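PDB 6LZH: GrgF from Penicillium sp. sh18, which acts as a polyketide transferase in gregatin A biosynthesis, apparently joining two polyketide chains by Claisen condensation. Local coordinates for residues 11-16 with 64-69; 173-178 with 184-189; 53-58 with 283-288. One frame throughout, in Å; residues are numbered along the deposited sequence.

Contact 1: residues 11-16 with 64-69; sequences VEFTTL and LLYDPR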
loop_
_atom_site.group_PDB
_atom_site.type_symbol
_atom_site.label_atom_id
_atom_site.label_comp_id
_atom_site.label_asym_id
_atom_site.label_seq_id
_atom_site.Cartn_x
_atom_site.Cartn_y
_atom_site.Cartn_z
ATOM N N VAL A 11 -5.179 -24.086 -14.537
ATOM C CA VAL A 11 -3.789 -23.650 -14.489
ATOM C C VAL A 11 -3.511 -23.069 -13.105
ATOM O O VAL A 11 -4.420 -22.694 -12.359
ATOM C CB VAL A 11 -3.447 -22.601 -15.585
ATOM C CG1 VAL A 11 -3.488 -23.206 -16.981
ATOM C CG2 VAL A 11 -4.401 -21.378 -15.494
ATOM N N GLU A 12 -2.228 -23.004 -12.761
ATOM C CA GLU A 12 -1.820 -22.297 -11.560
ATOM C C GLU A 12 -0.463 -21.655 -11.801
ATOM O O GLU A 12 0.287 -22.049 -12.696
ATOM C CB GLU A 12 -1.802 -23.216 -10.326
ATOM C CG GLU A 12 -1.253 -24.594 -10.541
ATOM C CD GLU A 12 -1.291 -25.447 -9.274
ATOM O OE1 GLU A 12 -2.395 -25.725 -8.757
ATOM O OE2 GLU A 12 -0.206 -25.839 -8.812
ATOM N N PHE A 13 -0.173 -20.618 -11.022
ATOM C CA PHE A 13 1.114 -19.952 -11.148
ATOM C C PHE A 13 1.486 -19.398 -9.784
ATOM O O PHE A 13 0.633 -19.257 -8.899
ATOM C CB PHE A 13 1.099 -18.849 -12.227
ATOM C CG PHE A 13 0.118 -17.710 -11.944
ATOM C CD1 PHE A 13 -1.237 -17.835 -12.276
ATOM C CD2 PHE A 13 0.559 -16.521 -11.371
ATOM C CE1 PHE A 13 -2.137 -16.792 -12.032
ATOM C CE2 PHE A 13 -0.324 -15.465 -11.122
ATOM C CZ PHE A 13 -1.675 -15.601 -11.453
ATOM N N THR A 14 2.777 -19.110 -9.618
ATOM C CA THR A 14 3.344 -18.739 -8.325
ATOM C C THR A 14 3.565 -17.231 -8.253
ATOM O O THR A 14 3.960 -16.604 -9.241
ATOM C CB THR A 14 4.662 -19.490 -8.098
ATOM O OG1 THR A 14 4.437 -20.897 -8.311
ATOM C CG2 THR A 14 5.176 -19.291 -6.676
ATOM N N THR A 15 3.300 -16.646 -7.083
ATOM C CA THR A 15 3.516 -15.215 -6.904
ATOM C C THR A 15 4.879 -14.954 -6.269
ATOM O O THR A 15 5.487 -15.839 -5.661
ATOM C CB THR A 15 2.423 -14.596 -6.025
ATOM O OG1 THR A 15 2.526 -15.140 -4.704
ATOM C CG2 THR A 15 1.038 -14.902 -6.581
ATOM N N LEU A 16 5.336 -13.705 -6.383
ATOM C CA LEU A 16 6.615 -13.346 -5.777
ATOM C C LEU A 16 6.620 -13.652 -4.283
ATOM O O LEU A 16 7.642 -14.081 -3.736
ATOM C CB LEU A 16 6.930 -11.874 -6.037
ATOM C CG LEU A 16 8.268 -11.297 -5.541
ATOM C CD1 LEU A 16 9.466 -12.033 -6.138
ATOM C CD2 LEU A 16 8.343 -9.829 -5.878
ATOM N N LEU A 64 -6.713 -15.635 -19.527
ATOM C CA LEU A 64 -6.383 -16.168 -18.208
ATOM C C LEU A 64 -7.365 -15.571 -17.207
ATOM O O LEU A 64 -7.471 -14.344 -17.082
ATOM C CB LEU A 64 -4.943 -15.819 -17.800
ATOM C CG LEU A 64 -4.571 -16.197 -16.356
ATOM C CD1 LEU A 64 -4.615 -17.739 -16.115
ATOM C CD2 LEU A 64 -3.219 -15.623 -15.970
ATOM N N LEU A 65 -8.099 -16.430 -16.512
ATOM C CA LEU A 65 -9.073 -16.001 -15.516
ATOM C C LEU A 65 -8.720 -16.708 -14.221
ATOM O O LEU A 65 -8.763 -17.939 -14.169
ATOM C CB LEU A 65 -10.489 -16.367 -15.988
ATOM C CG LEU A 65 -11.692 -16.108 -15.113
ATOM C CD1 LEU A 65 -11.645 -14.681 -14.634
ATOM C CD2 LEU A 65 -12.996 -16.404 -15.895
ATOM N N TYR A 66 -8.363 -15.960 -13.181
ATOM C CA TYR A 66 -7.869 -16.625 -11.983
ATOM C C TYR A 66 -8.473 -16.057 -10.707
ATOM O O TYR A 66 -9.003 -14.945 -10.683
ATOM C CB TYR A 66 -6.345 -16.589 -11.926
ATOM C CG TYR A 66 -5.656 -15.263 -11.686
ATOM C CD1 TYR A 66 -5.572 -14.719 -10.406
ATOM C CD2 TYR A 66 -5.010 -14.607 -12.722
ATOM C CE1 TYR A 66 -4.908 -13.544 -10.174
ATOM C CE2 TYR A 66 -4.321 -13.417 -12.504
ATOM C CZ TYR A 66 -4.272 -12.891 -11.223
ATOM O OH TYR A 66 -3.594 -11.714 -10.981
ATOM N N ASP A 67 -8.421 -16.877 -9.649
ATOM C CA ASP A 67 -8.922 -16.462 -8.347
ATOM C C ASP A 67 -7.836 -15.653 -7.656
ATOM O O ASP A 67 -6.693 -16.128 -7.556
ATOM C CB ASP A 67 -9.320 -17.672 -7.483
ATOM C CG ASP A 67 -10.619 -18.324 -7.944
ATOM O OD1 ASP A 67 -11.554 -17.590 -8.306
ATOM O OD2 ASP A 67 -10.726 -19.566 -7.913
ATOM N N PRO A 68 -8.118 -14.423 -7.236
ATOM C CA PRO A 68 -7.116 -13.650 -6.496
ATOM C C PRO A 68 -6.759 -14.343 -5.189
ATOM O O PRO A 68 -7.408 -15.294 -4.750
ATOM C CB PRO A 68 -7.808 -12.302 -6.250
ATOM C CG PRO A 68 -8.897 -12.236 -7.286
ATOM C CD PRO A 68 -9.350 -13.649 -7.479
ATOM N N ARG A 69 -5.684 -13.857 -4.573
ATOM C CA ARG A 69 -5.256 -14.354 -3.277
ATOM C C ARG A 69 -6.424 -14.455 -2.307
ATOM O O ARG A 69 -7.211 -13.516 -2.168
ATOM C CB ARG A 69 -4.199 -13.411 -2.699
ATOM C CG ARG A 69 -3.462 -14.013 -1.534
ATOM C CD ARG A 69 -4.100 -13.695 -0.205
ATOM N NE ARG A 69 -3.877 -12.319 0.210
ATOM C CZ ARG A 69 -4.365 -11.815 1.336
ATOM N NH1 ARG A 69 -4.124 -10.548 1.670
ATOM N NH2 ARG A 69 -5.110 -12.584 2.125
#

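Contact 2: residues 173-178 with 184-189; sequences LPYVNE and NGLQLA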
loop_
_atom_site.group_PDB
_atom_site.type_symbol
_atom_site.label_atom_id
_atom_site.label_comp_id
_atom_site.label_asym_id
_atom_site.label_seq_id
_atom_site.Cartn_x
_atom_site.Cartn_y
_atom_site.Cartn_z
ATOM N N LEU A 173 -16.240 -8.931 8.897
ATOM C CA LEU A 173 -17.484 -8.194 8.940
ATOM C C LEU A 173 -18.468 -8.777 7.941
ATOM O O LEU A 173 -18.060 -9.163 6.843
ATOM C CB LEU A 173 -17.258 -6.721 8.611
ATOM C CG LEU A 173 -16.473 -5.982 9.678
ATOM C CD1 LEU A 173 -16.275 -4.541 9.252
ATOM C CD2 LEU A 173 -17.206 -6.097 11.015
ATOM N N PRO A 174 -19.753 -8.849 8.277
ATOM C CA PRO A 174 -20.753 -9.235 7.281
ATOM C C PRO A 174 -21.113 -8.056 6.393
ATOM O O PRO A 174 -20.935 -6.886 6.751
ATOM C CB PRO A 174 -21.951 -9.660 8.136
ATOM C CG PRO A 174 -21.871 -8.715 9.306
ATOM C CD PRO A 174 -20.377 -8.486 9.564
ATOM N N TYR A 175 -21.632 -8.388 5.211
ATOM C CA TYR A 175 -22.139 -7.353 4.316
ATOM C C TYR A 175 -23.290 -6.586 4.957
ATOM O O TYR A 175 -23.455 -5.383 4.711
ATOM C CB TYR A 175 -22.595 -7.977 3.001
ATOM C CG TYR A 175 -21.482 -8.420 2.078
ATOM C CD1 TYR A 175 -20.145 -8.363 2.470
ATOM C CD2 TYR A 175 -21.768 -8.883 0.805
ATOM C CE1 TYR A 175 -19.135 -8.759 1.609
ATOM C CE2 TYR A 175 -20.776 -9.286 -0.051
ATOM C CZ TYR A 175 -19.460 -9.226 0.348
ATOM O OH TYR A 175 -18.473 -9.630 -0.537
ATOM N N VAL A 176 -24.094 -7.269 5.773
ATOM C CA VAL A 176 -25.258 -6.699 6.450
ATOM C C VAL A 176 -25.275 -7.246 7.871
ATOM O O VAL A 176 -25.330 -8.466 8.063
ATOM C CB VAL A 176 -26.584 -7.046 5.740
ATOM C CG1 VAL A 176 -27.756 -6.301 6.384
ATOM C CG2 VAL A 176 -26.515 -6.754 4.248
ATOM N N ASN A 177 -25.222 -6.359 8.864
ATOM C CA ASN A 177 -25.363 -6.785 10.250
ATOM C C ASN A 177 -26.761 -7.348 10.495
ATOM O O ASN A 177 -27.714 -7.054 9.768
ATOM C CB ASN A 177 -25.105 -5.621 11.210
ATOM C CG ASN A 177 -23.708 -5.051 11.078
ATOM O OD1 ASN A 177 -23.532 -3.841 10.927
ATOM N ND2 ASN A 177 -22.703 -5.922 11.133
ATOM N N GLU A 178 -26.879 -8.171 11.542
ATOM C CA GLU A 178 -28.168 -8.789 11.840
ATOM C C GLU A 178 -29.254 -7.749 12.079
ATOM O O GLU A 178 -30.434 -8.017 11.832
ATOM C CB GLU A 178 -28.042 -9.713 13.059
ATOM C CG GLU A 178 -27.135 -9.188 14.166
ATOM C CD GLU A 178 -27.798 -8.126 15.025
ATOM O OE1 GLU A 178 -27.072 -7.456 15.795
ATOM O OE2 GLU A 178 -29.042 -7.974 14.950
ATOM N N ASN A 184 -19.409 0.305 7.271
ATOM C CA ASN A 184 -19.164 1.592 6.619
ATOM C C ASN A 184 -18.824 1.460 5.134
ATOM O O ASN A 184 -19.480 2.068 4.280
ATOM C CB ASN A 184 -18.049 2.344 7.352
ATOM C CG ASN A 184 -17.799 3.730 6.765
ATOM O OD1 ASN A 184 -18.707 4.357 6.208
ATOM N ND2 ASN A 184 -16.566 4.212 6.882
ATOM N N GLY A 185 -17.795 0.693 4.800
ATOM C CA GLY A 185 -17.379 0.645 3.406
ATOM C C GLY A 185 -17.925 -0.540 2.628
ATOM O O GLY A 185 -17.236 -1.093 1.762
ATOM N N LEU A 186 -19.168 -0.936 2.909
ATOM C CA LEU A 186 -19.674 -2.200 2.390
ATOM C C LEU A 186 -20.989 -2.079 1.625
ATOM O O LEU A 186 -21.619 -3.107 1.349
ATOM C CB LEU A 186 -19.840 -3.206 3.538
ATOM C CG LEU A 186 -18.546 -3.817 4.093
ATOM C CD1 LEU A 186 -18.840 -5.089 4.876
ATOM C CD2 LEU A 186 -17.551 -4.088 2.967
ATOM N N GLN A 187 -21.419 -0.870 1.252
ATOM C CA GLN A 187 -22.737 -0.753 0.625
ATOM C C GLN A 187 -22.764 -1.387 -0.763
ATOM O O GLN A 187 -23.760 -2.021 -1.135
ATOM C CB GLN A 187 -23.190 0.706 0.548
ATOM C CG GLN A 187 -24.713 0.818 0.463
ATOM C CD GLN A 187 -25.225 2.238 0.537
ATOM O OE1 GLN A 187 -26.335 2.491 1.009
ATOM N NE2 GLN A 187 -24.419 3.178 0.060
ATOM N N LEU A 188 -21.696 -1.220 -1.550
ATOM C CA LEU A 188 -21.648 -1.901 -2.843
ATOM C C LEU A 188 -21.840 -3.399 -2.665
ATOM O O LEU A 188 -22.593 -4.041 -3.411
ATOM C CB LEU A 188 -20.322 -1.633 -3.552
ATOM C CG LEU A 188 -20.174 -2.489 -4.821
ATOM C CD1 LEU A 188 -19.464 -1.691 -5.827
ATOM C CD2 LEU A 188 -19.427 -3.808 -4.619
ATOM N N ALA A 189 -21.119 -3.977 -1.700
ATOM C CA ALA A 189 -21.207 -5.411 -1.451
ATOM C C ALA A 189 -22.618 -5.801 -1.025
ATOM O O ALA A 189 -23.204 -6.752 -1.556
ATOM C CB ALA A 189 -20.182 -5.821 -0.385
#

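Contact 3: residues 53-58 with 283-288; sequences AKWFQE and RQLDFL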
loop_
_atom_site.group_PDB
_atom_site.type_symbol
_atom_site.label_atom_id
_atom_site.label_comp_id
_atom_site.label_asym_id
_atom_site.label_seq_id
_atom_site.Cartn_x
_atom_site.Cartn_y
_atom_site.Cartn_z
ATOM N N ALA A 53 -14.756 -14.487 -21.187
ATOM C CA ALA A 53 -13.516 -15.108 -21.648
ATOM C C ALA A 53 -13.769 -15.967 -22.883
ATOM O O ALA A 53 -13.022 -15.895 -23.870
ATOM C CB ALA A 53 -12.899 -15.948 -20.529
ATOM N N LYS A 54 -14.834 -16.777 -22.845
ATOM C CA LYS A 54 -15.170 -17.621 -23.987
ATOM C C LYS A 54 -15.386 -16.792 -25.249
ATOM O O LYS A 54 -14.923 -17.166 -26.336
ATOM C CB LYS A 54 -16.420 -18.447 -23.662
ATOM C CG LYS A 54 -16.801 -19.429 -24.760
ATOM C CD LYS A 54 -15.843 -20.610 -24.782
ATOM C CE LYS A 54 -16.290 -21.713 -25.735
ATOM N NZ LYS A 54 -15.315 -21.910 -26.861
ATOM N N TRP A 55 -16.077 -15.652 -25.122
ATOM C CA TRP A 55 -16.292 -14.775 -26.271
ATOM C C TRP A 55 -14.972 -14.244 -26.828
ATOM O O TRP A 55 -14.765 -14.238 -28.046
ATOM C CB TRP A 55 -17.215 -13.620 -25.874
ATOM C CG TRP A 55 -17.688 -12.762 -27.017
ATOM C CD1 TRP A 55 -18.897 -12.848 -27.666
ATOM C CD2 TRP A 55 -16.982 -11.670 -27.632
ATOM N NE1 TRP A 55 -18.970 -11.887 -28.639
ATOM C CE2 TRP A 55 -17.815 -11.150 -28.639
ATOM C CE3 TRP A 55 -15.726 -11.086 -27.428
ATOM C CZ2 TRP A 55 -17.435 -10.068 -29.448
ATOM C CZ3 TRP A 55 -15.342 -10.008 -28.233
ATOM C CH2 TRP A 55 -16.199 -9.507 -29.226
ATOM N N PHE A 56 -14.086 -13.738 -25.954
ATOM C CA PHE A 56 -12.775 -13.267 -26.407
ATOM C C PHE A 56 -11.967 -14.402 -27.025
ATOM O O PHE A 56 -11.285 -14.212 -28.040
ATOM C CB PHE A 56 -11.978 -12.648 -25.243
ATOM C CG PHE A 56 -12.404 -11.240 -24.880
ATOM C CD1 PHE A 56 -12.482 -10.249 -25.843
ATOM C CD2 PHE A 56 -12.730 -10.918 -23.564
ATOM C CE1 PHE A 56 -12.883 -8.947 -25.503
ATOM C CE2 PHE A 56 -13.144 -9.621 -23.219
ATOM C CZ PHE A 56 -13.203 -8.642 -24.180
ATOM N N GLN A 57 -11.991 -15.573 -26.392
ATOM C CA GLN A 57 -11.300 -16.736 -26.950
ATOM C C GLN A 57 -11.785 -17.031 -28.372
ATOM O O GLN A 57 -10.981 -17.312 -29.272
ATOM C CB GLN A 57 -11.520 -17.941 -26.029
ATOM C CG GLN A 57 -10.866 -19.245 -26.491
ATOM C CD GLN A 57 -11.343 -20.455 -25.721
ATOM O OE1 GLN A 57 -12.454 -20.476 -25.176
ATOM N NE2 GLN A 57 -10.505 -21.487 -25.676
ATOM N N GLU A 58 -13.105 -16.957 -28.592
ATOM C CA GLU A 58 -13.675 -17.211 -29.910
ATOM C C GLU A 58 -13.242 -16.168 -30.928
ATOM O O GLU A 58 -13.306 -16.435 -32.133
ATOM C CB GLU A 58 -15.203 -17.261 -29.824
ATOM C CG GLU A 58 -15.746 -18.549 -29.254
ATOM C CD GLU A 58 -17.195 -18.435 -28.856
ATOM O OE1 GLU A 58 -17.733 -17.311 -28.897
ATOM O OE2 GLU A 58 -17.793 -19.467 -28.507
ATOM N N ARG A 283 -16.894 -3.543 -29.144
ATOM C CA ARG A 283 -16.230 -2.260 -28.918
ATOM C C ARG A 283 -14.885 -2.456 -28.223
ATOM O O ARG A 283 -13.867 -1.898 -28.652
ATOM C CB ARG A 283 -17.158 -1.352 -28.108
ATOM C CG ARG A 283 -16.505 -0.092 -27.521
ATOM C CD ARG A 283 -16.120 0.931 -28.605
ATOM N NE ARG A 283 -15.621 2.157 -27.990
ATOM C CZ ARG A 283 -16.415 3.084 -27.467
ATOM N NH1 ARG A 283 -17.728 2.925 -27.512
ATOM N NH2 ARG A 283 -15.894 4.171 -26.905
ATOM N N GLN A 284 -14.860 -3.275 -27.163
ATOM C CA GLN A 284 -13.617 -3.562 -26.450
ATOM C C GLN A 284 -12.647 -4.336 -27.329
ATOM O O GLN A 284 -11.440 -4.099 -27.289
ATOM C CB GLN A 284 -13.910 -4.354 -25.173
ATOM C CG GLN A 284 -14.659 -3.538 -24.120
ATOM C CD GLN A 284 -15.191 -4.387 -22.978
ATOM O OE1 GLN A 284 -14.581 -5.379 -22.590
ATOM N NE2 GLN A 284 -16.348 -3.997 -22.436
ATOM N N LEU A 285 -13.163 -5.276 -28.119
ATOM C CA LEU A 285 -12.322 -5.986 -29.073
ATOM C C LEU A 285 -11.701 -5.026 -30.090
ATOM O O LEU A 285 -10.522 -5.156 -30.446
ATOM C CB LEU A 285 -13.159 -7.062 -29.767
ATOM C CG LEU A 285 -12.443 -7.770 -30.912
ATOM C CD1 LEU A 285 -11.386 -8.683 -30.319
ATOM C CD2 LEU A 285 -13.462 -8.554 -31.740
ATOM N N ASP A 286 -12.474 -4.048 -30.561
ATOM C CA ASP A 286 -11.936 -3.070 -31.503
ATOM C C ASP A 286 -10.837 -2.231 -30.854
ATOM O O ASP A 286 -9.798 -1.961 -31.470
ATOM C CB ASP A 286 -13.066 -2.168 -32.016
ATOM C CG ASP A 286 -12.632 -1.309 -33.185
ATOM O OD1 ASP A 286 -12.406 -1.878 -34.270
ATOM O OD2 ASP A 286 -12.484 -0.072 -33.017
ATOM N N PHE A 287 -11.053 -1.816 -29.604
ATOM C CA PHE A 287 -10.014 -1.128 -28.842
ATOM C C PHE A 287 -8.736 -1.954 -28.796
ATOM O O PHE A 287 -7.649 -1.455 -29.091
ATOM C CB PHE A 287 -10.526 -0.840 -27.432
ATOM C CG PHE A 287 -9.469 -0.351 -26.486
ATOM C CD1 PHE A 287 -9.069 0.974 -26.494
ATOM C CD2 PHE A 287 -8.877 -1.216 -25.575
ATOM C CE1 PHE A 287 -8.088 1.434 -25.602
ATOM C CE2 PHE A 287 -7.891 -0.752 -24.678
ATOM C CZ PHE A 287 -7.504 0.550 -24.702
ATOM N N LEU A 288 -8.856 -3.230 -28.426
ATOM C CA LEU A 288 -7.690 -4.107 -28.370
ATOM C C LEU A 288 -7.042 -4.280 -29.741
ATOM O O LEU A 288 -5.808 -4.312 -29.845
ATOM C CB LEU A 288 -8.086 -5.464 -27.788
ATOM C CG LEU A 288 -8.544 -5.472 -26.305
ATOM C CD1 LEU A 288 -8.985 -6.859 -25.851
ATOM C CD2 LEU A 288 -7.466 -4.935 -25.348
#

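Contact 1: residues 11-16 with 64-69
The rings of Phe13 and Tyr66 form a T-shaped, edge-to-face pair. One face of Tyr66 receives Phe13 CZ, which sits over the ring centre, 3.5 Å above its plane. The rim of Phe13 points into that face, and Tyr66 CG lies in the plane of the Phe13 ring. At the edge of Tyr66, in its own plane, is CG of Leu64. The centroids of Phe13 and Tyr66 are 4.9 Å apart and the planes stand at 78°. The closest atoms are Phe13 CZ and Tyr66 CE2, at 3.6 Å. Phe13 CE1 also comes down on the ring, 3.7 Å from Tyr66 CD2.

Both aromatic side chains place CG between the backbone N and the carbonyl carbon (chi1 62° for Phe13). This swings each ring over its own backbone, so that the two rings meet on one face of the sheet, above strand 20-26.

Leu64 continues the apolar layer. Its CD2 meets Phe13 CE1 obliquely at 4.2 Å, and its CD1 lies 3.7 Å from CG2 of Val11.

Strands 9-14 and 62-66 are not neighbours in the sheet. Strand 20-26 runs between them, with backbone bonds from Val11 to Gly23 and from Phe13 to Leu21. The contact therefore reaches over this middle strand. The large angle between the two short segments, 75°, is consistent with the strong twist of an alpha/beta hydrolase sheet. Helix 84-99 lies on the same layer, through Trp97 against Phe13 and Leu91 against Tyr66.

The touching atoms are all carbon. The direct link between 11-16 and 64-69 thus rests on dispersion, hydrophobic burial and the weak electrostatics of ring C-H edges against a pi face, while backbone bonds to strand 20-26 do the polar part of the work.

Contact 2: residues 173-178 with 184-189
The loop that leads from strand 172-174 to helix 187-198 folds back so that Tyr175 meets Leu186 and Ala189. It belongs to the insertion between sheet strands 133-137 and 232-237. The main interaction is CH-pi. Ala189 CB sits over the centre of the Tyr175 ring, 3.4 Å from the centroid and only 7° off the ring normal. The Ala189 carbonyl oxygen is also close, 3.5 Å from Tyr175 CD2.

Leu186 occupies the N-cap position of the helix. Its CD1 reaches back to the strand and comes within 3.3 Å of Pro174 O. The same methyl group lies 4.3 Å from Tyr175 CD1 and 4.4 Å from Leu173 CB. The Leu186 side chain has CG anti to the carbonyl carbon (chi1 -74°), which aims its methyl end at Pro174 and Tyr175.

The hydroxyl of Tyr175 is hydrogen-bonded to Asn42 ND2, so the ring is fixed at its far end as well. Tyr175 O is buried here without a partner in the model. The Ala189 side chain is about 9 Å from that of the active-site Cys115. An insertion at this point of the chain, close to the catalytic residues, is consistent with the cap, or lid, of alpha/beta hydrolases.

Contact 3: residues 53-58 with 283-288
Trp55 and Phe56 of helix 49-58 pack against Gln284, Leu285 and Leu288 of the C-terminal helix 277-292. These are two of the helices that flank the central sheet of the alpha/beta hydrolase fold. The short segments cross at -49°, with an axis separation of 11.6 Å. That wide spacing is bridged by large side chains.

Trp55 comes first. Its CG is anti to the backbone N (chi1 -171°), which sends the indole out toward the second helix. The six-membered ring does the touching. CH2 lies 3.8 Å from Leu285 CD2, which approaches obliquely, while Leu285 CB sits at the indole edge, in plane, 3.9 Å from CH2. The indole NE1 is hydrogen-bonded to Glu278 OE1, one partner that helps set the rotation of the ring.

Phe56 follows, and its CA is the nearest to that of Leu285, at 7.8 Å. Its ring points between Gln284 and Leu288. CE1 comes 4.4 Å from Leu288 CD1, again obliquely.

Gln284 extends beyond CG and turns its buried amide toward the sheet, where its side chain also touches Ile135 and Val235. OE1 accepts a hydrogen bond from Trp112 NE1, which satisfies it. The same oxygen lies at the edge of Phe56, in the ring plane, 3.9 Å from CZ, with ring and amide planes 43° apart.

How the contacts relate
From the N terminus, 11-16 opens contact 1 on the edge strand. Residues 53-58 then open contact 3, before 64-69 closes contact 1. The two loops therefore cross, and helix 49-58 leads directly into strand 62-66. The nearest atoms of contacts 1 and 3 are about 5 Å apart, without touching. Contact 2 opens and closes later, as a short local loop. It falls within the long span that contact 3 completes at 283-288, about 34 Å away between centres. Contact 1 joins strands of the sheet, and contact 3 joins an early helix to the last one. Contact 2 packs strand 172-174 and the residues after it against the start of helix 187-198, within the insertion.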